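PDB 3NSW: excretory-secretory protein 2 from Ancylostoma ceylanicum, which is secreted by this hookworm and probably acts as an immunomodulator in its host. Local coordinates for residues 41-46 with 74-79; 60-63 with 68-71. All blocks are in the same frame, centred on the assembly; numbering follows the deposited sequence.

Both contacts draw on the same mixed sheet, whose strands 37-45 and 59-63 lie next to each other. Contact 1 bridges two strands that are not neighbours, 37-45 and 75-82, with strand 24-33 between them; it is buried at its tyrosines but polar and more open at Trp43 and Asp76. Contact 2 is wholly aliphatic and sets the edge strand 59-63 against the loop that follows it. The two meet through Leu79 CD1 and Leu62 CD2, 3.9 Å apart, so the Tyr42–Leu79 part of contact 1 continues into the apolar cluster of contact 2, whereas Tyr46–Val78 and Trp43–Asp76 lie on the other face of the sheet. Contact 2 falls between the segments of contact 1 in sequence.

Contact 1: residues 41-46 with 74-79; sequences QYWRLY and DTDYVL
Tyr46 and Val78 make the more closely packed part of this contact. The phenol lies across the valine at about a right angle, with Tyr46 OH 4.0 Å from Val78 CG2 and ring atom Tyr46 CE2 4.2 Å from Val78 CG1, so both methyls are engaged. Val78 holds CG1 anti to its backbone N (chi1 175°) and CG2 beside that nitrogen, which sets CG1 by the ring atom CE2 and CG2 by the hydroxyl. Val25 and Tyr27 of strand 24-33 help to enclose this pair. On the other face of the sheet, Tyr42 and Leu79 meet obliquely: Tyr42 OH comes to 4.0 Å from Leu79 CD2, while the same hydroxyl is hydrogen-bonded to Asn85 ND2, so the polar end of this buried residue is satisfied. Trp56 meets the Tyr42 ring edge-to-face. No hydrogen bond joins the two segments, because strand 24-33 runs between strands 37-45 and 75-82 in the sheet of this netrin-like, TIMP-related fold; side chains alone reach past it, on both of its faces, and the nearest alpha carbons, those of Tyr46 and Val78, remain 9.5 Å apart. The backbone of 41-46 is irregular, as Trp43 and Arg44 both face Tyr27 in a classic beta bulge. On the face of Tyr46 and Val78, but at the other end, the contact is looser and nearer solvent. Trp43 NE1 stands 4.5 Å from Asp76 OD1, too far for a direct bond, and Thr29 OG1 mediates between them, hydrogen-bonded to each. On the exposed indole, Gln41 CG sits 3.6 Å above one face, displaced toward the rim, and the glutamine amide turns back to the strand, its NE2 donating to Tyr42 O over 3.1 Å from above the carbonyl plane.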
loop_
_atom_site.group_PDB
_atom_site.type_symbol
_atom_site.label_atom_id
_atom_site.label_comp_id
_atom_site.label_asym_id
_atom_site.label_seq_id
_atom_site.Cartn_x
_atom_site.Cartn_y
_atom_site.Cartn_z
ATOM N N GLN A 41 -8.144 -0.315 -6.449
ATOM C CA GLN A 41 -9.167 -1.253 -6.024
ATOM C C GLN A 41 -8.611 -2.006 -4.826
ATOM O O GLN A 41 -7.520 -2.566 -4.892
ATOM C CB GLN A 41 -9.501 -2.240 -7.153
ATOM C CG GLN A 41 -10.273 -3.483 -6.713
ATOM C CD GLN A 41 -11.765 -3.230 -6.536
ATOM O OE1 GLN A 41 -12.420 -2.681 -7.417
ATOM N NE2 GLN A 41 -12.303 -3.636 -5.390
ATOM N N TYR A 42 -9.362 -2.020 -3.733
ATOM C CA TYR A 42 -8.954 -2.756 -2.534
ATOM C C TYR A 42 -9.580 -4.141 -2.530
ATOM O O TYR A 42 -10.790 -4.281 -2.706
ATOM C CB TYR A 42 -9.411 -2.007 -1.279
ATOM C CG TYR A 42 -8.537 -0.832 -0.945
ATOM C CD1 TYR A 42 -7.546 -0.937 0.031
ATOM C CD2 TYR A 42 -8.697 0.388 -1.607
ATOM C CE1 TYR A 42 -6.729 0.146 0.342
ATOM C CE2 TYR A 42 -7.886 1.473 -1.311
ATOM C CZ TYR A 42 -6.915 1.349 -0.333
ATOM O OH TYR A 42 -6.124 2.422 -0.040
ATOM N N TRP A 43 -8.754 -5.155 -2.299
ATOM C CA TRP A 43 -9.218 -6.534 -2.228
ATOM C C TRP A 43 -9.342 -7.026 -0.801
ATOM O O TRP A 43 -10.239 -7.814 -0.490
ATOM C CB TRP A 43 -8.279 -7.460 -3.004
ATOM C CG TRP A 43 -8.172 -7.108 -4.454
ATOM C CD1 TRP A 43 -7.079 -6.584 -5.094
ATOM C CD2 TRP A 43 -9.197 -7.243 -5.451
ATOM N NE1 TRP A 43 -7.363 -6.392 -6.426
ATOM C CE2 TRP A 43 -8.649 -6.789 -6.675
ATOM C CE3 TRP A 43 -10.517 -7.711 -5.431
ATOM C CZ2 TRP A 43 -9.380 -6.786 -7.874
ATOM C CZ3 TRP A 43 -11.249 -7.708 -6.628
ATOM C CH2 TRP A 43 -10.674 -7.246 -7.830
ATOM N N ARG A 44 -8.436 -6.571 0.065
ATOM C CA ARG A 44 -8.345 -7.122 1.409
ATOM C C ARG A 44 -7.543 -6.161 2.266
ATOM O O ARG A 44 -6.601 -5.559 1.781
ATOM C CB ARG A 44 -7.588 -8.453 1.348
ATOM C CG ARG A 44 -7.288 -9.077 2.704
ATOM C CD ARG A 44 -6.598 -10.404 2.523
ATOM N NE ARG A 44 -6.245 -10.997 3.805
ATOM C CZ ARG A 44 -5.553 -12.122 3.926
ATOM N NH1 ARG A 44 -5.143 -12.762 2.838
ATOM N NH2 ARG A 44 -5.270 -12.604 5.124
ATOM N N LEU A 45 -7.917 -6.020 3.532
ATOM C CA LEU A 45 -7.010 -5.373 4.490
ATOM C C LEU A 45 -6.457 -6.501 5.334
ATOM O O LEU A 45 -7.233 -7.291 5.888
ATOM C CB LEU A 45 -7.754 -4.374 5.379
ATOM C CG LEU A 45 -8.520 -3.204 4.755
ATOM C CD1 LEU A 45 -8.877 -2.221 5.844
ATOM C CD2 LEU A 45 -7.707 -2.519 3.692
ATOM N N TYR A 46 -5.131 -6.609 5.411
ATOM C CA TYR A 46 -4.521 -7.642 6.241
ATOM C C TYR A 46 -4.749 -7.299 7.713
ATOM O O TYR A 46 -4.938 -6.133 8.058
ATOM C CB TYR A 46 -3.029 -7.797 5.933
ATOM C CG TYR A 46 -2.727 -8.210 4.502
ATOM C CD1 TYR A 46 -2.795 -9.557 4.113
ATOM C CD2 TYR A 46 -2.377 -7.259 3.532
ATOM C CE1 TYR A 46 -2.512 -9.942 2.802
ATOM C CE2 TYR A 46 -2.088 -7.638 2.214
ATOM C CZ TYR A 46 -2.171 -8.988 1.863
ATOM O OH TYR A 46 -1.883 -9.371 0.575
ATOM N N ASP A 74 -3.020 -1.972 -13.808
ATOM C CA ASP A 74 -3.635 -3.288 -13.608
ATOM C C ASP A 74 -2.674 -4.223 -12.887
ATOM O O ASP A 74 -2.659 -5.431 -13.133
ATOM C CB ASP A 74 -4.075 -3.941 -14.931
ATOM C CG ASP A 74 -5.051 -3.089 -15.740
ATOM O OD1 ASP A 74 -5.956 -2.454 -15.171
ATOM O OD2 ASP A 74 -4.898 -3.072 -16.964
ATOM N N THR A 75 -1.853 -3.650 -12.010
ATOM C CA THR A 75 -0.833 -4.418 -11.304
ATOM C C THR A 75 -1.153 -4.487 -9.816
ATOM O O THR A 75 -1.644 -3.517 -9.231
ATOM C CB THR A 75 0.561 -3.811 -11.536
ATOM O OG1 THR A 75 0.821 -3.790 -12.948
ATOM C CG2 THR A 75 1.645 -4.648 -10.864
ATOM N N ASP A 76 -0.886 -5.639 -9.207
ATOM C CA ASP A 76 -1.281 -5.861 -7.829
ATOM C C ASP A 76 -0.127 -5.499 -6.891
ATOM O O ASP A 76 1.013 -5.867 -7.150
ATOM C CB ASP A 76 -1.670 -7.310 -7.592
ATOM C CG ASP A 76 -2.976 -7.703 -8.281
ATOM O OD1 ASP A 76 -3.654 -6.835 -8.860
ATOM O OD2 ASP A 76 -3.320 -8.894 -8.211
ATOM N N TYR A 77 -0.453 -4.816 -5.795
ATOM C CA TYR A 77 0.545 -4.421 -4.791
ATOM C C TYR A 77 0.082 -4.685 -3.372
ATOM O O TYR A 77 -1.117 -4.720 -3.084
ATOM C CB TYR A 77 0.823 -2.922 -4.918
ATOM C CG TYR A 77 1.459 -2.557 -6.234
ATOM C CD1 TYR A 77 2.829 -2.696 -6.420
ATOM C CD2 TYR A 77 0.675 -2.111 -7.320
ATOM C CE1 TYR A 77 3.424 -2.369 -7.641
ATOM C CE2 TYR A 77 1.265 -1.791 -8.544
ATOM C CZ TYR A 77 2.638 -1.919 -8.688
ATOM O OH TYR A 77 3.230 -1.610 -9.883
ATOM N N VAL A 78 1.040 -4.858 -2.468
ATOM C CA VAL A 78 0.733 -4.719 -1.055
ATOM C C VAL A 78 1.056 -3.261 -0.733
ATOM O O VAL A 78 2.122 -2.759 -1.110
ATOM C CB VAL A 78 1.593 -5.657 -0.185
ATOM C CG1 VAL A 78 1.326 -5.403 1.295
ATOM C CG2 VAL A 78 1.290 -7.114 -0.525
ATOM N N LEU A 79 0.126 -2.587 -0.057
ATOM C CA LEU A 79 0.244 -1.156 0.195
ATOM C C LEU A 79 0.068 -0.931 1.679
ATOM O O LEU A 79 -0.999 -1.233 2.215
ATOM C CB LEU A 79 -0.863 -0.410 -0.563
ATOM C CG LEU A 79 -0.961 1.106 -0.307
ATOM C CD1 LEU A 79 0.289 1.843 -0.846
ATOM C CD2 LEU A 79 -2.248 1.684 -0.902
#

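Contact 2: residues 60-63 with 68-71; sequences GTLR and NIQL
Leu62 meets Ile69 and Leu71 through a single methyl: Leu62 CD2 lies 4.3 Å from Ile69 CD1 and 4.2 Å from Leu71 CD1. All three residues start their side chains toward the opposing segment, and each reaches the meeting point with the end of a branch, so the approach is methyl to methyl while the backbones stay well apart; the closest alpha carbons, of Leu62 and Leu71, are 10.6 Å from each other. Ile69 spans its share of that distance with an extended chain, CD1 anti to CA (chi2 173°). Leu71 comes in beside it with CD1, and the two loop residues thus converge on Leu62 CD2 from neighbouring positions. No hydrogen bond crosses between the segments, and the contact rests on apolar packing alone. Other parts of the sheet close round the same cluster: Leu62 also touches Leu40 and Cys88, Leu71 touches Val90, and Met10 of the short strand 9-10 meets both Ile69 and Leu71. The loop backbone has a polar tie, a hydrogen bond between Leu71 N and Tyr38 OH. Four residues separate the segments, and the chain folds back so that Ile69 and Leu71 of the irregular segment 68-71 pack against Leu62 of edge strand 59-63, contributing to the apolar core inside the curled sheet, as in the OB-fold barrel of netrin-like domains.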
loop_
_atom_site.group_PDB
_atom_site.type_symbol
_atom_site.label_atom_id
_atom_site.label_comp_id
_atom_site.label_asym_id
_atom_site.label_seq_id
_atom_site.Cartn_x
_atom_site.Cartn_y
_atom_site.Cartn_z
ATOM N N GLY A 60 -10.112 3.542 -3.700
ATOM C CA GLY A 60 -9.382 4.659 -3.080
ATOM C C GLY A 60 -8.347 5.198 -4.040
ATOM O O GLY A 60 -8.313 4.804 -5.207
ATOM N N THR A 61 -7.504 6.097 -3.543
ATOM C CA THR A 61 -6.470 6.718 -4.361
ATOM C C THR A 61 -5.191 6.842 -3.551
ATOM O O THR A 61 -5.210 6.848 -2.310
ATOM C CB THR A 61 -6.872 8.135 -4.832
ATOM O OG1 THR A 61 -7.148 8.946 -3.685
ATOM C CG2 THR A 61 -8.097 8.102 -5.744
ATOM N N LEU A 62 -4.074 6.906 -4.261
ATOM C CA LEU A 62 -2.769 7.085 -3.633
ATOM C C LEU A 62 -2.054 8.250 -4.300
ATOM O O LEU A 62 -1.677 8.167 -5.466
ATOM C CB LEU A 62 -1.935 5.799 -3.777
ATOM C CG LEU A 62 -0.499 5.853 -3.238
ATOM C CD1 LEU A 62 -0.505 6.032 -1.719
ATOM C CD2 LEU A 62 0.255 4.577 -3.649
ATOM N N ARG A 63 -1.865 9.341 -3.558
ATOM C CA ARG A 63 -1.171 10.511 -4.082
ATOM C C ARG A 63 0.349 10.319 -4.065
ATOM O O ARG A 63 0.891 9.741 -3.122
ATOM C CB ARG A 63 -1.572 11.737 -3.259
ATOM C CG ARG A 63 -0.924 13.027 -3.709
ATOM C CD ARG A 63 -1.641 14.215 -3.102
ATOM N NE ARG A 63 -0.732 15.346 -2.998
ATOM C CZ ARG A 63 -1.041 16.531 -2.484
ATOM N NH1 ARG A 63 -2.255 16.772 -2.009
ATOM N NH2 ARG A 63 -0.116 17.466 -2.417
ATOM N N ASN A 68 9.080 8.718 -6.743
ATOM C CA ASN A 68 10.020 7.657 -6.389
ATOM C C ASN A 68 9.394 6.269 -6.559
ATOM O O ASN A 68 10.009 5.244 -6.236
ATOM C CB ASN A 68 10.569 7.854 -4.973
ATOM C CG ASN A 68 11.449 9.084 -4.856
ATOM O OD1 ASN A 68 12.031 9.546 -5.839
ATOM N ND2 ASN A 68 11.553 9.620 -3.647
ATOM N N ILE A 69 8.162 6.251 -7.061
ATOM C CA ILE A 69 7.516 5.015 -7.508
ATOM C C ILE A 69 6.995 5.212 -8.930
ATOM O O ILE A 69 6.697 6.338 -9.337
ATOM C CB ILE A 69 6.359 4.559 -6.576
ATOM C CG1 ILE A 69 5.216 5.583 -6.560
ATOM C CG2 ILE A 69 6.875 4.237 -5.158
ATOM C CD1 ILE A 69 3.969 5.123 -5.793
ATOM N N GLN A 70 6.901 4.122 -9.683
ATOM C CA GLN A 70 6.321 4.173 -11.018
ATOM C C GLN A 70 5.427 2.955 -11.147
ATOM O O GLN A 70 5.800 1.969 -11.770
ATOM C CB GLN A 70 7.414 4.150 -12.093
ATOM C CG GLN A 70 6.951 4.629 -13.470
ATOM C CD GLN A 70 6.842 6.141 -13.564
ATOM O OE1 GLN A 70 7.850 6.849 -13.591
ATOM N NE2 GLN A 70 5.613 6.643 -13.629
ATOM N N LEU A 71 4.262 3.010 -10.513
ATOM C CA LEU A 71 3.383 1.838 -10.479
ATOM C C LEU A 71 2.796 1.602 -11.860
ATOM O O LEU A 71 2.617 2.546 -12.641
ATOM C CB LEU A 71 2.282 2.005 -9.434
ATOM C CG LEU A 71 2.742 2.397 -8.034
ATOM C CD1 LEU A 71 1.568 2.405 -7.053
ATOM C CD2 LEU A 71 3.847 1.467 -7.547
#